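Local atomic coordinates of penicillin-binding protein 2 (Pbp2) (Helicobacter pylori, PDB entry 5LP5), a protein that probably cross-links peptidoglycan as a penicillin-binding transpeptidase and forms a complex with MreC in the cell wall synthesis machinery. Residues A[90-95]-A[101-106]; A[319-324]-A[368-373]; A[446-451]-A[486-491]; A[545-550]-A[573-578]. One frame throughout, in Å; residues are numbered along the deposited sequence.

Contact 1 of 4, residues A[90-95]-A[101-106]; sequences IIQKFF and ETLLNN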
loop_
_atom_site.group_PDB
_atom_site.type_symbol
_atom_site.label_atom_id
_atom_site.label_comp_id
_atom_site.label_asym_id
_atom_site.label_seq_id
_atom_site.Cartn_x
_atom_site.Cartn_y
_atom_site.Cartn_z
ATOM N N ILE A 90 -7.176 2.622 -28.691
ATOM C CA ILE A 90 -8.250 2.459 -27.707
ATOM C C ILE A 90 -7.799 2.990 -26.338
ATOM O O ILE A 90 -8.544 3.686 -25.666
ATOM C CB ILE A 90 -8.733 0.984 -27.606
ATOM C CG1 ILE A 90 -9.486 0.566 -28.882
ATOM C CG2 ILE A 90 -9.653 0.792 -26.419
ATOM C CD1 ILE A 90 -9.940 -0.881 -28.914
ATOM N N ILE A 91 -6.574 2.674 -25.938
ATOM C CA ILE A 91 -6.048 3.127 -24.658
ATOM C C ILE A 91 -5.711 4.622 -24.673
ATOM O O ILE A 91 -5.704 5.263 -23.630
ATOM C CB ILE A 91 -4.850 2.268 -24.234
ATOM C CG1 ILE A 91 -5.346 0.849 -23.948
ATOM C CG2 ILE A 91 -4.171 2.834 -22.992
ATOM C CD1 ILE A 91 -4.267 -0.203 -23.869
ATOM N N GLN A 92 -5.448 5.173 -25.852
ATOM C CA GLN A 92 -5.299 6.623 -26.020
ATOM C C GLN A 92 -6.592 7.357 -25.643
ATOM O O GLN A 92 -6.563 8.369 -24.943
ATOM C CB GLN A 92 -4.894 6.968 -27.471
ATOM C CG GLN A 92 -4.767 8.469 -27.788
ATOM C CD GLN A 92 -3.673 9.164 -26.996
ATOM O OE1 GLN A 92 -2.638 8.571 -26.702
ATOM N NE2 GLN A 92 -3.900 10.420 -26.645
ATOM N N LYS A 93 -7.723 6.846 -26.112
ATOM C CA LYS A 93 -9.015 7.452 -25.791
ATOM C C LYS A 93 -9.178 7.591 -24.274
ATOM O O LYS A 93 -9.543 8.659 -23.807
ATOM C CB LYS A 93 -10.187 6.656 -26.395
ATOM C CG LYS A 93 -10.370 6.838 -27.905
ATOM C CD LYS A 93 -11.335 5.818 -28.492
ATOM C CE LYS A 93 -11.024 5.510 -29.951
ATOM N NZ LYS A 93 -11.677 4.240 -30.365
ATOM N N PHE A 94 -8.878 6.534 -23.515
ATOM C CA PHE A 94 -9.107 6.515 -22.057
ATOM C C PHE A 94 -8.112 7.372 -21.288
ATOM O O PHE A 94 -8.363 7.745 -20.151
ATOM C CB PHE A 94 -9.042 5.084 -21.486
ATOM C CG PHE A 94 -10.066 4.145 -22.050
ATOM C CD1 PHE A 94 -11.403 4.479 -22.065
ATOM C CD2 PHE A 94 -9.684 2.924 -22.557
ATOM C CE1 PHE A 94 -12.346 3.624 -22.595
ATOM C CE2 PHE A 94 -10.620 2.049 -23.080
ATOM C CZ PHE A 94 -11.957 2.403 -23.102
ATOM N N PHE A 95 -6.965 7.651 -21.891
ATOM C CA PHE A 95 -5.947 8.508 -21.270
ATOM C C PHE A 95 -5.444 9.496 -22.314
ATOM O O PHE A 95 -4.386 9.304 -22.899
ATOM C CB PHE A 95 -4.803 7.653 -20.710
ATOM C CG PHE A 95 -5.276 6.545 -19.836
ATOM C CD1 PHE A 95 -5.425 6.741 -18.481
ATOM C CD2 PHE A 95 -5.634 5.322 -20.377
ATOM C CE1 PHE A 95 -5.882 5.722 -17.661
ATOM C CE2 PHE A 95 -6.105 4.306 -19.576
ATOM C CZ PHE A 95 -6.214 4.500 -18.208
ATOM N N GLU A 101 2.437 7.486 -29.123
ATOM C CA GLU A 101 3.762 6.894 -29.218
ATOM C C GLU A 101 4.452 6.686 -27.872
ATOM O O GLU A 101 5.161 5.690 -27.719
ATOM C CB GLU A 101 4.652 7.700 -30.164
ATOM C CG GLU A 101 4.855 9.153 -29.781
ATOM C CD GLU A 101 5.447 9.953 -30.927
ATOM O OE1 GLU A 101 6.147 9.349 -31.772
ATOM O OE2 GLU A 101 5.211 11.180 -30.987
ATOM N N THR A 102 4.252 7.570 -26.886
ATOM C CA THR A 102 4.827 7.312 -25.542
ATOM C C THR A 102 4.318 5.963 -24.992
ATOM O O THR A 102 4.932 5.358 -24.106
ATOM C CB THR A 102 4.573 8.437 -24.495
ATOM O OG1 THR A 102 3.171 8.691 -24.349
ATOM C CG2 THR A 102 5.310 9.733 -24.851
ATOM N N LEU A 103 3.207 5.495 -25.558
ATOM C CA LEU A 103 2.622 4.204 -25.203
ATOM C C LEU A 103 3.215 3.023 -25.984
ATOM O O LEU A 103 3.243 1.916 -25.457
ATOM C CB LEU A 103 1.090 4.268 -25.318
ATOM C CG LEU A 103 0.421 5.250 -24.334
ATOM C CD1 LEU A 103 -1.036 5.504 -24.695
ATOM C CD2 LEU A 103 0.555 4.780 -22.883
ATOM N N LEU A 104 3.679 3.225 -27.222
ATOM C CA LEU A 104 4.546 2.218 -27.875
ATOM C C LEU A 104 5.705 1.907 -26.933
ATOM O O LEU A 104 5.985 0.744 -26.597
ATOM C CB LEU A 104 5.114 2.719 -29.224
ATOM C CG LEU A 104 6.569 2.331 -29.646
ATOM C CD1 LEU A 104 6.704 0.859 -30.035
ATOM C CD2 LEU A 104 7.112 3.230 -30.757
ATOM N N ASN A 105 6.382 2.979 -26.534
ATOM C CA ASN A 105 7.668 2.876 -25.854
ATOM C C ASN A 105 7.498 2.072 -24.573
ATOM O O ASN A 105 8.324 1.207 -24.254
ATOM C CB ASN A 105 8.238 4.274 -25.564
ATOM C CG ASN A 105 9.758 4.342 -25.681
ATOM O OD1 ASN A 105 10.404 3.477 -26.274
ATOM N ND2 ASN A 105 10.331 5.411 -25.150
ATOM N N ASN A 106 6.406 2.354 -23.860
ATOM C CA ASN A 106 6.059 1.628 -22.649
ATOM C C ASN A 106 5.857 0.149 -22.909
ATOM O O ASN A 106 6.178 -0.656 -22.047
ATOM C CB ASN A 106 4.808 2.216 -21.998
ATOM C CG ASN A 106 5.116 3.414 -21.115
ATOM O OD1 ASN A 106 5.840 3.292 -20.129
ATOM N ND2 ASN A 106 4.551 4.566 -21.447
#

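Contact 2 of 4, residues A[319-324]-A[368-373]; sequences LSFLEN and DVYFYK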
loop_
_atom_site.group_PDB
_atom_site.type_symbol
_atom_site.label_atom_id
_atom_site.label_comp_id
_atom_site.label_asym_id
_atom_site.label_seq_id
_atom_site.Cartn_x
_atom_site.Cartn_y
_atom_site.Cartn_z
ATOM N N LEU A 319 37.939 13.145 32.187
ATOM C CA LEU A 319 37.851 11.818 32.789
ATOM C C LEU A 319 39.160 11.039 32.623
ATOM O O LEU A 319 39.548 10.269 33.505
ATOM C CB LEU A 319 36.663 11.033 32.221
ATOM C CG LEU A 319 36.522 9.592 32.730
ATOM C CD1 LEU A 319 36.240 9.557 34.220
ATOM C CD2 LEU A 319 35.453 8.831 31.962
ATOM N N SER A 320 39.833 11.244 31.499
ATOM C CA SER A 320 41.130 10.623 31.267
ATOM C C SER A 320 42.211 11.203 32.187
ATOM O O SER A 320 43.049 10.464 32.705
ATOM C CB SER A 320 41.558 10.810 29.812
ATOM O OG SER A 320 42.633 9.935 29.481
ATOM N N PHE A 321 42.206 12.522 32.378
ATOM C CA PHE A 321 43.167 13.166 33.276
ATOM C C PHE A 321 43.105 12.535 34.655
ATOM O O PHE A 321 44.115 12.064 35.196
ATOM C CB PHE A 321 42.878 14.663 33.446
ATOM C CG PHE A 321 43.108 15.488 32.215
ATOM C CD1 PHE A 321 43.918 15.040 31.178
ATOM C CD2 PHE A 321 42.544 16.750 32.121
ATOM C CE1 PHE A 321 44.132 15.833 30.068
ATOM C CE2 PHE A 321 42.758 17.546 31.013
ATOM C CZ PHE A 321 43.552 17.089 29.986
ATOM N N LEU A 322 41.900 12.544 35.219
ATOM C CA LEU A 322 41.672 12.063 36.575
ATOM C C LEU A 322 42.074 10.615 36.719
ATOM O O LEU A 322 42.449 10.170 37.803
ATOM C CB LEU A 322 40.197 12.192 36.935
ATOM C CG LEU A 322 39.602 13.589 36.971
ATOM C CD1 LEU A 322 38.082 13.490 37.008
ATOM C CD2 LEU A 322 40.135 14.337 38.174
ATOM N N GLU A 323 41.969 9.875 35.625
ATOM C CA GLU A 323 42.232 8.453 35.638
ATOM C C GLU A 323 43.734 8.150 35.563
ATOM O O GLU A 323 44.231 7.237 36.235
ATOM C CB GLU A 323 41.484 7.831 34.469
ATOM C CG GLU A 323 41.599 6.332 34.323
ATOM C CD GLU A 323 40.694 5.817 33.229
ATOM O OE1 GLU A 323 40.083 6.644 32.510
ATOM O OE2 GLU A 323 40.610 4.585 33.091
ATOM N N ASN A 324 44.456 8.945 34.774
ATOM C CA ASN A 324 45.833 8.628 34.412
ATOM C C ASN A 324 46.885 9.435 35.167
ATOM O O ASN A 324 48.030 8.992 35.314
ATOM C CB ASN A 324 45.998 8.812 32.908
ATOM C CG ASN A 324 45.265 7.746 32.117
ATOM O OD1 ASN A 324 45.556 6.558 32.259
ATOM N ND2 ASN A 324 44.297 8.159 31.293
ATOM N N ASP A 368 39.789 26.469 27.788
ATOM C CA ASP A 368 40.707 25.731 26.932
ATOM C C ASP A 368 42.018 25.393 27.651
ATOM O O ASP A 368 42.532 24.280 27.502
ATOM C CB ASP A 368 40.975 26.524 25.647
ATOM C CG ASP A 368 39.764 26.550 24.690
ATOM O OD1 ASP A 368 38.921 25.635 24.722
ATOM O OD2 ASP A 368 39.645 27.482 23.880
ATOM N N VAL A 369 42.550 26.335 28.431
ATOM C CA VAL A 369 43.911 26.184 28.983
ATOM C C VAL A 369 44.063 25.061 30.010
ATOM O O VAL A 369 45.113 24.420 30.061
ATOM C CB VAL A 369 44.457 27.515 29.560
ATOM C CG1 VAL A 369 45.759 27.291 30.324
ATOM C CG2 VAL A 369 44.695 28.510 28.433
ATOM N N TYR A 370 43.034 24.819 30.821
ATOM C CA TYR A 370 43.080 23.713 31.778
ATOM C C TYR A 370 43.479 22.421 31.059
ATOM O O TYR A 370 44.294 21.642 31.562
ATOM C CB TYR A 370 41.723 23.545 32.464
ATOM C CG TYR A 370 41.618 22.352 33.400
ATOM C CD1 TYR A 370 41.973 22.458 34.743
ATOM C CD2 TYR A 370 41.159 21.121 32.944
ATOM C CE1 TYR A 370 41.851 21.378 35.611
ATOM C CE2 TYR A 370 41.033 20.030 33.796
ATOM C CZ TYR A 370 41.375 20.159 35.132
ATOM O OH TYR A 370 41.259 19.076 35.989
ATOM N N PHE A 371 42.900 22.226 29.871
ATOM C CA PHE A 371 43.109 21.024 29.060
ATOM C C PHE A 371 44.410 21.110 28.296
ATOM O O PHE A 371 45.078 20.102 28.109
ATOM C CB PHE A 371 41.922 20.786 28.109
ATOM C CG PHE A 371 40.612 20.599 28.830
ATOM C CD1 PHE A 371 40.287 19.376 29.404
ATOM C CD2 PHE A 371 39.723 21.648 28.964
ATOM C CE1 PHE A 371 39.100 19.202 30.084
ATOM C CE2 PHE A 371 38.541 21.476 29.646
ATOM C CZ PHE A 371 38.230 20.256 30.211
ATOM N N TYR A 372 44.784 22.303 27.861
ATOM C CA TYR A 372 46.115 22.498 27.288
ATOM C C TYR A 372 47.212 22.060 28.273
ATOM O O TYR A 372 48.139 21.332 27.914
ATOM C CB TYR A 372 46.347 23.964 26.884
ATOM C CG TYR A 372 45.579 24.456 25.661
ATOM C CD1 TYR A 372 45.349 23.626 24.560
ATOM C CD2 TYR A 372 45.119 25.772 25.593
ATOM C CE1 TYR A 372 44.656 24.084 23.451
ATOM C CE2 TYR A 372 44.433 26.236 24.484
ATOM C CZ TYR A 372 44.206 25.388 23.417
ATOM O OH TYR A 372 43.518 25.847 22.322
ATOM N N LYS A 373 47.097 22.501 29.521
ATOM C CA LYS A 373 48.141 22.266 30.520
ATOM C C LYS A 373 48.295 20.796 30.890
ATOM O O LYS A 373 49.406 20.263 30.840
ATOM C CB LYS A 373 47.896 23.105 31.776
ATOM C CG LYS A 373 48.483 24.500 31.662
ATOM C CD LYS A 373 48.305 25.257 32.962
ATOM C CE LYS A 373 48.821 26.683 32.874
ATOM N NZ LYS A 373 48.599 27.434 34.144
#

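Contact 3 of 4, residues A[446-451]-A[486-491]; sequences AYTGLI and VGMYEV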
loop_
_atom_site.group_PDB
_atom_site.type_symbol
_atom_site.label_atom_id
_atom_site.label_comp_id
_atom_site.label_asym_id
_atom_site.label_seq_id
_atom_site.Cartn_x
_atom_site.Cartn_y
_atom_site.Cartn_z
ATOM N N ALA A 446 25.314 9.248 22.075
ATOM C CA ALA A 446 25.552 8.048 22.868
ATOM C C ALA A 446 26.477 8.389 24.040
ATOM O O ALA A 446 26.259 7.975 25.194
ATOM C CB ALA A 446 26.160 6.955 22.012
ATOM N N TYR A 447 27.509 9.147 23.710
ATOM C CA TYR A 447 28.483 9.645 24.669
ATOM C C TYR A 447 27.808 10.431 25.785
ATOM O O TYR A 447 28.048 10.163 26.967
ATOM C CB TYR A 447 29.525 10.498 23.896
ATOM C CG TYR A 447 30.305 11.546 24.658
ATOM C CD1 TYR A 447 31.247 11.195 25.621
ATOM C CD2 TYR A 447 30.139 12.891 24.358
ATOM C CE1 TYR A 447 31.983 12.161 26.292
ATOM C CE2 TYR A 447 30.859 13.865 25.018
ATOM C CZ TYR A 447 31.786 13.503 25.985
ATOM O OH TYR A 447 32.513 14.498 26.610
ATOM N N THR A 448 26.955 11.388 25.424
ATOM C CA THR A 448 26.221 12.180 26.424
ATOM C C THR A 448 25.335 11.322 27.378
ATOM O O THR A 448 25.231 11.621 28.568
ATOM C CB THR A 448 25.342 13.236 25.733
ATOM O OG1 THR A 448 26.150 14.025 24.858
ATOM C CG2 THR A 448 24.646 14.119 26.759
ATOM N N GLY A 449 24.707 10.274 26.850
ATOM C CA GLY A 449 23.899 9.378 27.661
ATOM C C GLY A 449 24.710 8.385 28.488
ATOM O O GLY A 449 24.186 7.784 29.429
ATOM N N LEU A 450 25.975 8.177 28.127
ATOM C CA LEU A 450 26.892 7.432 28.987
ATOM C C LEU A 450 27.257 8.248 30.231
ATOM O O LEU A 450 27.262 7.729 31.356
ATOM C CB LEU A 450 28.160 7.039 28.234
ATOM C CG LEU A 450 29.257 6.342 29.051
ATOM C CD1 LEU A 450 28.760 5.060 29.682
ATOM C CD2 LEU A 450 30.455 6.029 28.171
ATOM N N ILE A 451 27.572 9.521 30.034
ATOM C CA ILE A 451 27.896 10.412 31.153
ATOM C C ILE A 451 26.730 10.404 32.127
ATOM O O ILE A 451 26.888 10.098 33.301
ATOM C CB ILE A 451 28.166 11.865 30.666
ATOM C CG1 ILE A 451 29.423 11.921 29.797
ATOM C CG2 ILE A 451 28.278 12.866 31.820
ATOM C CD1 ILE A 451 30.651 11.322 30.446
ATOM N N VAL A 486 27.941 17.422 37.315
ATOM C CA VAL A 486 27.825 18.680 38.054
ATOM C C VAL A 486 28.359 19.819 37.193
ATOM O O VAL A 486 27.786 20.912 37.157
ATOM C CB VAL A 486 28.568 18.636 39.421
ATOM C CG1 VAL A 486 28.547 20.011 40.103
ATOM C CG2 VAL A 486 27.952 17.580 40.346
ATOM N N GLY A 487 29.458 19.558 36.499
ATOM C CA GLY A 487 29.986 20.524 35.557
ATOM C C GLY A 487 28.952 20.871 34.493
ATOM O O GLY A 487 28.653 22.053 34.285
ATOM N N MET A 488 28.405 19.842 33.832
ATOM C CA MET A 488 27.387 20.035 32.793
ATOM C C MET A 488 26.192 20.773 33.392
ATOM O O MET A 488 25.633 21.674 32.769
ATOM C CB MET A 488 26.947 18.695 32.180
ATOM C CG MET A 488 28.032 17.953 31.387
ATOM S SD MET A 488 27.576 16.362 30.637
ATOM C CE MET A 488 26.513 17.038 29.366
ATOM N N TYR A 489 25.818 20.398 34.615
ATOM C CA TYR A 489 24.784 21.112 35.366
ATOM C C TYR A 489 25.084 22.612 35.436
ATOM O O TYR A 489 24.209 23.452 35.195
ATOM C CB TYR A 489 24.662 20.530 36.779
ATOM C CG TYR A 489 23.680 21.273 37.667
ATOM C CD1 TYR A 489 22.309 21.205 37.439
ATOM C CD2 TYR A 489 24.131 22.046 38.737
ATOM C CE1 TYR A 489 21.426 21.885 38.254
ATOM C CE2 TYR A 489 23.252 22.734 39.549
ATOM C CZ TYR A 489 21.905 22.642 39.309
ATOM O OH TYR A 489 21.031 23.313 40.120
ATOM N N GLU A 490 26.340 22.928 35.748
ATOM C CA GLU A 490 26.788 24.308 35.898
ATOM C C GLU A 490 26.807 25.079 34.575
ATOM O O GLU A 490 26.645 26.286 34.563
ATOM C CB GLU A 490 28.166 24.355 36.582
ATOM C CG GLU A 490 28.114 24.091 38.082
ATOM C CD GLU A 490 29.478 24.011 38.752
ATOM O OE1 GLU A 490 30.518 24.295 38.109
ATOM O OE2 GLU A 490 29.509 23.661 39.950
ATOM N N VAL A 491 26.994 24.393 33.461
ATOM C CA VAL A 491 27.026 25.075 32.160
ATOM C C VAL A 491 25.704 25.766 31.869
ATOM O O VAL A 491 25.673 26.845 31.286
ATOM C CB VAL A 491 27.345 24.108 30.998
ATOM C CG1 VAL A 491 27.313 24.843 29.671
ATOM C CG2 VAL A 491 28.713 23.467 31.190
#

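Contact 4 of 4, residues A[545-550]-A[573-578]; sequences ITAFLP and GLLVKM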
loop_
_atom_site.group_PDB
_atom_site.type_symbol
_atom_site.label_atom_id
_atom_site.label_comp_id
_atom_site.label_asym_id
_atom_site.label_seq_id
_atom_site.Cartn_x
_atom_site.Cartn_y
_atom_site.Cartn_z
ATOM N N ILE A 545 25.662 21.492 20.808
ATOM C CA ILE A 545 25.163 21.485 22.176
ATOM C C ILE A 545 24.571 20.106 22.421
ATOM O O ILE A 545 23.768 19.615 21.635
ATOM C CB ILE A 545 24.108 22.584 22.427
ATOM C CG1 ILE A 545 23.653 22.591 23.896
ATOM C CG2 ILE A 545 22.929 22.435 21.468
ATOM C CD1 ILE A 545 23.060 23.907 24.349
ATOM N N THR A 546 25.016 19.461 23.489
ATOM C CA THR A 546 24.476 18.173 23.884
ATOM C C THR A 546 24.080 18.321 25.335
ATOM O O THR A 546 24.513 19.226 25.996
ATOM C CB THR A 546 25.490 17.042 23.652
ATOM O OG1 THR A 546 24.837 15.775 23.733
ATOM C CG2 THR A 546 26.614 17.103 24.662
ATOM N N ALA A 547 23.199 17.466 25.814
ATOM C CA ALA A 547 22.567 17.682 27.123
ATOM C C ALA A 547 21.759 16.470 27.584
ATOM O O ALA A 547 21.236 15.731 26.756
ATOM C CB ALA A 547 21.673 18.923 27.076
ATOM N N PHE A 548 21.676 16.273 28.902
ATOM C CA PHE A 548 20.779 15.270 29.486
ATOM C C PHE A 548 19.742 15.876 30.441
ATOM O O PHE A 548 19.941 16.948 31.032
ATOM C CB PHE A 548 21.554 14.157 30.175
ATOM C CG PHE A 548 22.273 14.581 31.416
ATOM C CD1 PHE A 548 21.673 14.465 32.651
ATOM C CD2 PHE A 548 23.576 15.050 31.351
ATOM C CE1 PHE A 548 22.348 14.828 33.804
ATOM C CE2 PHE A 548 24.261 15.408 32.494
ATOM C CZ PHE A 548 23.643 15.296 33.727
ATOM N N LEU A 549 18.624 15.181 30.574
ATOM C CA LEU A 549 17.521 15.696 31.349
ATOM C C LEU A 549 16.617 14.574 31.846
ATOM O O LEU A 549 16.507 13.523 31.223
ATOM C CB LEU A 549 16.701 16.694 30.519
ATOM C CG LEU A 549 15.856 16.141 29.368
ATOM C CD1 LEU A 549 14.736 17.088 28.995
ATOM C CD2 LEU A 549 16.740 15.863 28.179
ATOM N N PRO A 550 15.970 14.800 32.983
ATOM C CA PRO A 550 16.170 15.928 33.893
ATOM C C PRO A 550 17.432 15.724 34.747
ATOM O O PRO A 550 17.855 14.581 34.977
ATOM C CB PRO A 550 14.913 15.890 34.752
ATOM C CG PRO A 550 14.518 14.443 34.768
ATOM C CD PRO A 550 14.889 13.907 33.415
ATOM N N GLY A 573 18.516 28.157 22.822
ATOM C CA GLY A 573 17.111 28.480 22.572
ATOM C C GLY A 573 16.366 27.341 21.898
ATOM O O GLY A 573 15.135 27.235 22.007
ATOM N N LEU A 574 17.127 26.482 21.219
ATOM C CA LEU A 574 16.573 25.318 20.523
ATOM C C LEU A 574 16.464 24.129 21.472
ATOM O O LEU A 574 15.479 23.392 21.430
ATOM C CB LEU A 574 17.426 24.936 19.305
ATOM C CG LEU A 574 17.632 25.964 18.179
ATOM C CD1 LEU A 574 18.495 25.338 17.085
ATOM C CD2 LEU A 574 16.331 26.501 17.588
ATOM N N LEU A 575 17.469 23.946 22.321
ATOM C CA LEU A 575 17.437 22.907 23.345
ATOM C C LEU A 575 16.212 23.007 24.285
ATOM O O LEU A 575 15.534 22.001 24.548
ATOM C CB LEU A 575 18.719 22.955 24.176
ATOM C CG LEU A 575 18.856 21.942 25.323
ATOM C CD1 LEU A 575 18.589 20.509 24.871
ATOM C CD2 LEU A 575 20.251 22.043 25.933
ATOM N N VAL A 576 15.942 24.210 24.793
ATOM C CA VAL A 576 14.798 24.419 25.688
ATOM C C VAL A 576 13.506 24.035 25.001
ATOM O O VAL A 576 12.668 23.335 25.576
ATOM C CB VAL A 576 14.661 25.871 26.234
ATOM C CG1 VAL A 576 15.782 26.171 27.212
ATOM C CG2 VAL A 576 14.624 26.913 25.109
ATOM N N LYS A 577 13.356 24.473 23.760
ATOM C CA LYS A 577 12.111 24.269 23.050
ATOM C C LYS A 577 11.777 22.800 22.891
ATOM O O LYS A 577 10.603 22.428 23.007
ATOM C CB LYS A 577 12.145 24.982 21.715
ATOM C CG LYS A 577 12.011 26.474 21.939
ATOM C CD LYS A 577 12.100 27.293 20.675
ATOM C CE LYS A 577 12.151 28.764 21.034
ATOM N NZ LYS A 577 12.122 29.550 19.786
ATOM N N MET A 578 12.800 21.974 22.644
ATOM C CA MET A 578 12.621 20.524 22.570
ATOM C C MET A 578 12.349 19.915 23.952
ATOM O O MET A 578 11.447 19.078 24.090
ATOM C CB MET A 578 13.832 19.866 21.924
ATOM C CG MET A 578 13.699 18.376 21.679
ATOM S SD MET A 578 12.273 17.969 20.670
ATOM C CE MET A 578 12.989 18.184 19.039
#

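Contact 1 of 4, residues A[90-95]-A[101-106]
Leu-103 carries this contact from the 101-106 side. Its branch CD1 reaches Ile-91 and Gln-92 on the facing helix. More of its surface is buried here than that of any other residue of the pair. The closest backbones are those of Gln-92 and Leu-103, with CA atoms 8.3 Å apart, so side chains alone bridge the gap. No hydrogen bond crosses it. The apolar approach is loose: CG2 of Ile-91 lies 4.5 Å from CD1 of Leu-103. Leu-103 has CG anti to its own carbonyl carbon (chi1 -64°), and its CB already heads for the other helix.

Gln-92 lies alongside, on a partly exposed part of its helix. Its chain leaves with CG anti to the backbone N (chi1 177°) and then bends at chi2 (63°), which brings its end close to the same leucine methyl. The two side chains cross at about a right angle.

The contact joins the end of helix 81-94 to the start of helix 102-107. These are two consecutive helices of the dimerisation domain, linked by a short loop and packed on the sheet. Both rest on strand 118-125: Ile-91 touches Val-122, and Leu-103 touches Val-121 and Val-122. Ile-91, buried like Leu-103, also meets Val-73 and Leu-75 of strand 63-76.

At the turn, OG1 of Thr-102 is hydrogen-bonded to the backbone O of Ser-99. One turn further on, ND2 of Asn-106 makes a weak bond of 2.8 Å to O of Thr-102, and its OD1 is bonded to Lys-109.

Contact 2 of 4, residues A[319-324]-A[368-373]
The ring of Phe-321 reaches across from its helix to two aromatic neighbours, Tyr-370 and Phe-371. Its CB points at the opposite helix, and CG is anti to the carbonyl carbon (chi1 -68°). The ring of Phe-321 meets that of Phe-371 rim to rim, with neither over the face of the other. Their centroids are 5.9 Å apart and the planes are inclined by 32°. The nearest atoms are CE2 of Phe-321 and CD1 of Phe-371, at 3.5 Å. Taken as whole side chains, the two cross at about a right angle.

Tyr-370 comes to the edge of the Phe-321 ring, near its plane, with its CE2 4.0 Å from CD2 of Phe-321. These two side chains run past each other in opposite directions. Tyr-370 also puts CD2 over the centre of one face of Phe-371, 3.9 Å above the plane.

Helices 314-324 and 369-377 meet here, both in the transpeptidase domain. The first starts at Lys-314, which with Ser-311 fits the SxxK motif of penicillin-binding enzymes. Outside this contact, Lys-314 is salt-bridged to OD1 of Asp-368, which probably takes the third place of the family's second motif, SxN, here with aspartate for asparagine. Phe-371 touches residues of the probable SxxK motif. Helix 359-364 covers the aromatic group through Ala-362, which touches both Tyr-370 and Phe-371. The ring of Phe-374 also meets that of Tyr-370.

Contact 3 of 4, residues A[446-451]-A[486-491]
Met-488 reaches from helix 475-493 to helix 441-453, meeting Ile-451 and Thr-448. The tighter part is at its sulfur: SD lies 3.8 Å from CG2 of Ile-451. That methyl branch of the isoleucine is anti to its backbone N and faces the methionine. The Met-488 chain runs out extended through chi2 and then bends at chi3 (71°), which turns CE toward Thr-448. There the fit is slacker, with CE 4.3 Å from CG2 of Thr-448. The threonine turns only its methyl to the sulfur chain. Its OG1 is hydrogen-bonded to OG1 of Thr-546 and to O of Val-444.

The looser side is the far face of helix 475-493. Val-486, Tyr-489 and Glu-490 are only partly buried there and do not reach helix 441-453. Tyr-489 stacks on Tyr-551, and Glu-490 forms a salt bridge with Arg-364.

The disulfide Cys-492 to Cys-512 ties helix 475-493 to strand 511-517, and Met-488 has a backbone hydrogen bond with Cys-512. Met-488 packs between Met-315, next to the probable SxxK lysine, and Ala-511, on the strand carrying Lys-513 of the probable K(T/S)G motif. In the penicillin-binding transpeptidase fold the helical part meets the sheet in this way at the active site.

Contact 4 of 4, residues A[545-550]-A[573-578]
The helix lies over one face of the strand, no hydrogen bond joins them, and the CA atoms of Ile-545 and Leu-575 come within 7.9 Å. The strand alternates: Ile-545, Ala-547 and Leu-549 point their CB atoms toward the helix, while Thr-546 and Phe-548 point away.

Leu-575 carries the helix side. Its CG is anti to the backbone N (chi1 179°), which extends the side chain toward the sheet. Branch CD2 does most of the touching. It lies 3.6 Å from CB of Ala-547 and 3.7 Å from CD1 of Ile-545, and so rests over two residues of one strand face. CD1 of Leu-575 is a looser partner of the alanine, at 4.1 Å from CB. Ile-545 is stretched out, and it is the tip of its longer branch, CD1, that comes nearest to the leucine. The isoleucine and leucine side chains cross obliquely.

This is the C-terminal helix 572-584 packed on the five-stranded antiparallel sheet of the transpeptidase domain, a layering shared with beta-lactamases. Strand 542-549 sits between strands 511-517 and 556-562, and Leu-575 also touches Ile-558 of the latter. Thr-546 and Phe-548, on the other face, meet helix 441-453 through Val-444 and Ala-452. Thr-546 is also bonded through OG1 to Thr-559. Beyond the contact, Leu-574 and Lys-577 of the helix touch Leu-246 of helix 237-246.

Overall arrangement
Contacts 2, 3 and 4 belong to the transpeptidase domain, whereas contact 1 lies apart in the dimerisation domain, its centre about 57 to 73 Å from theirs. Contacts 3 and 4 touch directly, their centres about 12 Å apart. Met-488 SD packs at 3.9 Å against Phe-548 CE2. Contact 2 lies about 16 Å from contact 3 between centres, without touching it. The probable active site, marked by Ser-311 and Lys-314 with Lys-513 beside them, relates the three: Phe-371 and Met-488 touch this motif, and Ile-545 lies near it. Contact 1 is remote from this site, on the opposite side of the chain's centre.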